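PDB 5EZM: 4-amino-4-deoxy-L-arabinose transferase or related glycosyltransferases of PMT family from Cupriavidus metallidurans, which probably transfers 4-amino-4-deoxy-L-arabinose from an undecaprenyl phosphate carrier to lipid A, as a zinc-binding membrane glycosyltransferase of the GT-C fold. Local coordinates for residues S555-A560 with N570-A575; M481-V486 with M539-P544. All blocks are in the same frame, centred on the assembly; numbering follows the deposited sequence.

Contact 1: S555-A560 with N570-A575; sequences SMYVVA and NVASLA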
loop_
_atom_site.group_PDB
_atom_site.type_symbol
_atom_site.label_atom_id
_atom_site.label_comp_id
_atom_site.label_asym_id
_atom_site.label_seq_id
_atom_site.Cartn_x
_atom_site.Cartn_y
_atom_site.Cartn_z
ATOM N N SER A 555 -8.857 -34.532 21.210
ATOM C CA SER A 555 -7.645 -35.071 20.612
ATOM C C SER A 555 -7.606 -34.709 19.135
ATOM O O SER A 555 -8.595 -34.879 18.414
ATOM C CB SER A 555 -7.578 -36.587 20.796
ATOM O OG SER A 555 -8.594 -37.244 20.061
ATOM N N MET A 556 -6.460 -34.202 18.689
ATOM C CA MET A 556 -6.289 -33.738 17.323
ATOM C C MET A 556 -4.918 -34.157 16.820
ATOM O O MET A 556 -3.939 -34.137 17.572
ATOM C CB MET A 556 -6.453 -32.218 17.240
ATOM C CG MET A 556 -6.013 -31.502 18.498
ATOM S SD MET A 556 -6.535 -29.779 18.568
ATOM C CE MET A 556 -6.056 -29.384 20.249
ATOM N N TYR A 557 -4.859 -34.534 15.547
ATOM C CA TYR A 557 -3.641 -35.031 14.925
ATOM C C TYR A 557 -3.017 -33.925 14.087
ATOM O O TYR A 557 -3.685 -33.333 13.231
ATOM C CB TYR A 557 -3.946 -36.265 14.076
ATOM C CG TYR A 557 -4.649 -37.346 14.870
ATOM C CD1 TYR A 557 -3.929 -38.340 15.520
ATOM C CD2 TYR A 557 -6.034 -37.353 14.993
ATOM C CE1 TYR A 557 -4.569 -39.317 16.257
ATOM C CE2 TYR A 557 -6.681 -38.325 15.729
ATOM C CZ TYR A 557 -5.945 -39.303 16.357
ATOM O OH TYR A 557 -6.589 -40.273 17.090
ATOM N N VAL A 558 -1.743 -33.643 14.342
ATOM C CA VAL A 558 -1.081 -32.473 13.772
ATOM C C VAL A 558 -0.745 -32.735 12.308
ATOM O O VAL A 558 -0.030 -33.690 11.985
ATOM C CB VAL A 558 0.181 -32.115 14.567
ATOM C CG1 VAL A 558 0.767 -30.818 14.057
ATOM C CG2 VAL A 558 -0.132 -32.031 16.056
ATOM N N VAL A 559 -1.246 -31.879 11.423
ATOM C CA VAL A 559 -0.917 -31.976 10.004
ATOM C C VAL A 559 0.355 -31.208 9.682
ATOM O O VAL A 559 1.255 -31.727 9.020
ATOM C CB VAL A 559 -2.098 -31.485 9.140
ATOM C CG1 VAL A 559 -1.795 -31.707 7.664
ATOM C CG2 VAL A 559 -3.381 -32.190 9.538
ATOM N N ALA A 560 0.458 -29.962 10.141
ATOM C CA ALA A 560 1.658 -29.180 9.867
ATOM C C ALA A 560 1.825 -28.117 10.942
ATOM O O ALA A 560 0.866 -27.732 11.613
ATOM C CB ALA A 560 1.609 -28.539 8.476
ATOM N N ASN A 570 -9.097 -33.943 12.429
ATOM C CA ASN A 570 -9.864 -34.715 13.401
ATOM C C ASN A 570 -9.910 -36.201 13.082
ATOM O O ASN A 570 -10.554 -36.957 13.815
ATOM C CB ASN A 570 -11.294 -34.168 13.526
ATOM C CG ASN A 570 -12.061 -34.215 12.223
ATOM O OD1 ASN A 570 -11.490 -34.433 11.153
ATOM N ND2 ASN A 570 -13.369 -33.991 12.307
ATOM N N VAL A 571 -9.251 -36.635 12.012
ATOM C CA VAL A 571 -9.080 -38.049 11.710
ATOM C C VAL A 571 -7.595 -38.308 11.492
ATOM O O VAL A 571 -6.890 -37.483 10.901
ATOM C CB VAL A 571 -9.915 -38.482 10.485
ATOM C CG1 VAL A 571 -11.396 -38.293 10.766
ATOM C CG2 VAL A 571 -9.516 -37.698 9.260
ATOM N N ALA A 572 -7.115 -39.449 11.991
ATOM C CA ALA A 572 -5.682 -39.720 11.957
ATOM C C ALA A 572 -5.161 -39.872 10.533
ATOM O O ALA A 572 -3.982 -39.602 10.274
ATOM C CB ALA A 572 -5.366 -40.971 12.776
ATOM N N SER A 573 -6.015 -40.287 9.596
ATOM C CA SER A 573 -5.584 -40.532 8.224
ATOM C C SER A 573 -5.295 -39.253 7.443
ATOM O O SER A 573 -4.830 -39.341 6.300
ATOM C CB SER A 573 -6.638 -41.364 7.492
ATOM O OG SER A 573 -7.917 -40.765 7.594
ATOM N N LEU A 574 -5.547 -38.075 8.010
ATOM C CA LEU A 574 -5.240 -36.815 7.347
ATOM C C LEU A 574 -3.957 -36.177 7.871
ATOM O O LEU A 574 -3.759 -34.968 7.702
ATOM C CB LEU A 574 -6.410 -35.840 7.487
ATOM C CG LEU A 574 -7.664 -36.135 6.660
ATOM C CD1 LEU A 574 -8.730 -35.084 6.912
ATOM C CD2 LEU A 574 -7.332 -36.214 5.181
ATOM N N ALA A 575 -3.081 -36.962 8.498
ATOM C CA ALA A 575 -1.849 -36.435 9.064
ATOM C C ALA A 575 -0.789 -37.528 9.050
ATOM O O ALA A 575 -1.075 -38.696 8.775
ATOM C CB ALA A 575 -2.074 -35.905 10.484
#

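Contact 2: M481-V486 with M539-P544; sequences MPLYGV and MAVMSP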
loop_
_atom_site.group_PDB
_atom_site.type_symbol
_atom_site.label_atom_id
_atom_site.label_comp_id
_atom_site.label_asym_id
_atom_site.label_seq_id
_atom_site.Cartn_x
_atom_site.Cartn_y
_atom_site.Cartn_z
ATOM N N MET A 481 -13.686 -29.917 2.039
ATOM C CA MET A 481 -13.366 -30.061 3.452
ATOM C C MET A 481 -13.358 -28.697 4.135
ATOM O O MET A 481 -12.860 -27.722 3.567
ATOM C CB MET A 481 -12.002 -30.715 3.632
ATOM C CG MET A 481 -12.035 -32.204 3.840
ATOM S SD MET A 481 -10.377 -32.816 4.170
ATOM C CE MET A 481 -9.950 -31.816 5.589
ATOM N N PRO A 482 -13.890 -28.600 5.350
ATOM C CA PRO A 482 -13.743 -27.359 6.113
ATOM C C PRO A 482 -12.315 -27.183 6.598
ATOM O O PRO A 482 -11.604 -28.148 6.889
ATOM C CB PRO A 482 -14.706 -27.545 7.293
ATOM C CG PRO A 482 -15.580 -28.685 6.922
ATOM C CD PRO A 482 -14.773 -29.562 6.027
ATOM N N LEU A 483 -11.895 -25.926 6.677
ATOM C CA LEU A 483 -10.633 -25.550 7.307
ATOM C C LEU A 483 -10.984 -24.520 8.377
ATOM O O LEU A 483 -11.037 -23.315 8.110
ATOM C CB LEU A 483 -9.634 -25.013 6.289
ATOM C CG LEU A 483 -8.303 -24.529 6.872
ATOM C CD1 LEU A 483 -7.553 -25.667 7.553
ATOM C CD2 LEU A 483 -7.446 -23.869 5.798
ATOM N N TYR A 484 -11.246 -25.004 9.588
ATOM C CA TYR A 484 -11.690 -24.132 10.664
ATOM C C TYR A 484 -10.568 -23.206 11.115
ATOM O O TYR A 484 -9.418 -23.623 11.270
ATOM C CB TYR A 484 -12.178 -24.954 11.853
ATOM C CG TYR A 484 -13.363 -25.839 11.556
ATOM C CD1 TYR A 484 -14.638 -25.307 11.434
ATOM C CD2 TYR A 484 -13.210 -27.210 11.414
ATOM C CE1 TYR A 484 -15.723 -26.111 11.168
ATOM C CE2 TYR A 484 -14.290 -28.023 11.151
ATOM C CZ TYR A 484 -15.545 -27.470 11.029
ATOM O OH TYR A 484 -16.626 -28.281 10.766
ATOM N N GLY A 485 -10.911 -21.940 11.322
ATOM C CA GLY A 485 -10.001 -21.006 11.949
ATOM C C GLY A 485 -10.374 -20.822 13.403
ATOM O O GLY A 485 -11.271 -20.037 13.726
ATOM N N VAL A 486 -9.705 -21.553 14.289
ATOM C CA VAL A 486 -10.073 -21.578 15.699
ATOM C C VAL A 486 -9.547 -20.327 16.386
ATOM O O VAL A 486 -8.408 -20.302 16.866
ATOM C CB VAL A 486 -9.545 -22.852 16.382
ATOM C CG1 VAL A 486 -10.143 -22.993 17.774
ATOM C CG2 VAL A 486 -9.859 -24.072 15.527
ATOM N N MET A 539 -10.070 -30.066 8.834
ATOM C CA MET A 539 -8.833 -29.553 9.395
ATOM C C MET A 539 -9.126 -28.261 10.142
ATOM O O MET A 539 -10.219 -27.698 10.049
ATOM C CB MET A 539 -7.779 -29.310 8.307
ATOM C CG MET A 539 -7.261 -30.568 7.649
ATOM S SD MET A 539 -5.903 -30.227 6.518
ATOM C CE MET A 539 -5.585 -31.869 5.878
ATOM N N ALA A 540 -8.128 -27.790 10.884
ATOM C CA ALA A 540 -8.263 -26.555 11.641
ATOM C C ALA A 540 -6.902 -25.890 11.768
ATOM O O ALA A 540 -5.876 -26.571 11.879
ATOM C CB ALA A 540 -8.859 -26.808 13.029
ATOM N N VAL A 541 -6.905 -24.559 11.739
ATOM C CA VAL A 541 -5.714 -23.743 11.947
ATOM C C VAL A 541 -5.892 -22.995 13.258
ATOM O O VAL A 541 -6.952 -22.407 13.504
ATOM C CB VAL A 541 -5.488 -22.761 10.785
ATOM C CG1 VAL A 541 -4.231 -21.938 11.021
ATOM C CG2 VAL A 541 -5.395 -23.503 9.468
ATOM N N MET A 542 -4.863 -23.019 14.103
ATOM C CA MET A 542 -4.941 -22.328 15.383
ATOM C C MET A 542 -3.546 -21.876 15.782
ATOM O O MET A 542 -2.553 -22.233 15.150
ATOM C CB MET A 542 -5.555 -23.226 16.460
ATOM C CG MET A 542 -4.727 -24.461 16.772
ATOM S SD MET A 542 -5.692 -25.743 17.590
ATOM C CE MET A 542 -6.872 -26.144 16.304
ATOM N N SER A 543 -3.478 -21.065 16.829
ATOM C CA SER A 543 -2.188 -20.711 17.391
ATOM C C SER A 543 -1.690 -21.849 18.278
ATOM O O SER A 543 -2.470 -22.716 18.682
ATOM C CB SER A 543 -2.298 -19.413 18.185
ATOM O OG SER A 543 -3.206 -19.540 19.262
ATOM N N PRO A 544 -0.386 -21.895 18.565
ATOM C CA PRO A 544 0.105 -22.944 19.474
ATOM C C PRO A 544 -0.553 -22.903 20.843
ATOM O O PRO A 544 -0.916 -23.957 21.382
ATOM C CB PRO A 544 1.611 -22.658 19.550
ATOM C CG PRO A 544 1.920 -21.967 18.273
ATOM C CD PRO A 544 0.717 -21.128 17.963
HETATM O O HOH W 1 -5.720 -19.555 17.626
#

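Contact 1: S555-A560 with N570-A575
Y557 and V559, on the first strand of a beta hairpin (557-561 with 566-569), receive the chain that runs on from the second strand and folds back beside them. No hydrogen bond joins 555-560 to 570-575. N570 brings its carbonyl carbon to the edge of the Y557 ring, near the ring plane, while its side-chain amide turns elsewhere: OD1 accepts from A538 N, and ND2 donates to W532 O and Q536 O. V571 O accepts L574 N at 3.2 Å, closing a short 3-10 turn. A572 then sets CB over the middle of the ring, 3.9 Å from the Y557 centroid and 8° off its normal, a CH-pi contact. The ring stands there because CG of Y557 lies anti to its carbonyl carbon (chi1 -55°). With a leucine here the flat ring is gone, and the A572 methyl would probably be left without its aromatic partner. L574 turns its carbonyl to the bulged part of the strand, where V559 and A560 sit opposite the single residue V567, a classic beta bulge; L574 O lies 3.4 Å from V559 CG2. A575 CB points to the strand, 4.1 Å from Y557 CB and 3.4 Å from V558 O.

Contact 2: M481-V486 with M539-P544
L483, Y484 and G485 pair in parallel with M539, A540 and V541, joining two inner strands of the C-terminal domain's mixed sheet. The ladder starts before the first strand proper: M539 N donates to P482 O at 3.1 Å, nearly straight at 171°. Y484 then uses both its backbone groups on the same neighbour. Its N gives a 2.9 Å bond to M539 O, approaching tilted from the carbonyl plane, and its O accepts V541 N at 2.7 Å, almost in line with the C=O bond. V486 N closes the series on V541 O, 3.0 Å away. Beyond this a water takes over, donating to V486 O at 2.9 Å and accepting from S543 N at 2.8 Å; S543 stands at the N-cap position of helix 544-550, and its OG bonds to T546 OG1. The alternate backbone groups serve the flanking strands, L483 and G485 pairing with 502-504, A540 and M542 with 566-569. Side chains fill both faces. With CG anti to the backbone N (chi1 177°), L483 lays CD1 against M539 CB (3.7 Å) and V541 CG2 (3.6 Å). On the face of A540 and Y484, the A540 methyl meets V486 CG2, which also touches M542 CE, and the Y484 ring, with P482 CB over one face, meets F528 of helix 525-534 edge-to-face. Polar linkage between the strands is thus entirely backbone and water, so the pairing rests on main-chain geometry and the side chains that meet add apolar packing.

In the fold
Both contacts belong to the same five-stranded mixed sheet, their centres about 11 Å apart, but at different depths. Contact 2 is core, zipping together two parallel inner strands by main-chain hydrogen bonds; contact 1 lies at the surface, where the chain leaving strand 566-569 covers one of the two outermost strands, 557-561, through van der Waals and CH-pi contacts. Strand 566-569 connects them, bonding to 539-542 on one side and to 557-561 on the other. They also touch directly: L574 CD1 lies 3.7 Å from M481 CE, M539 CE lies 4.2 Å from V559 CG1, and the sulfurs of M556 and M542 approach each other. Methionines, with L574 and V559, thus line the seam between core and edge, away from the zinc site.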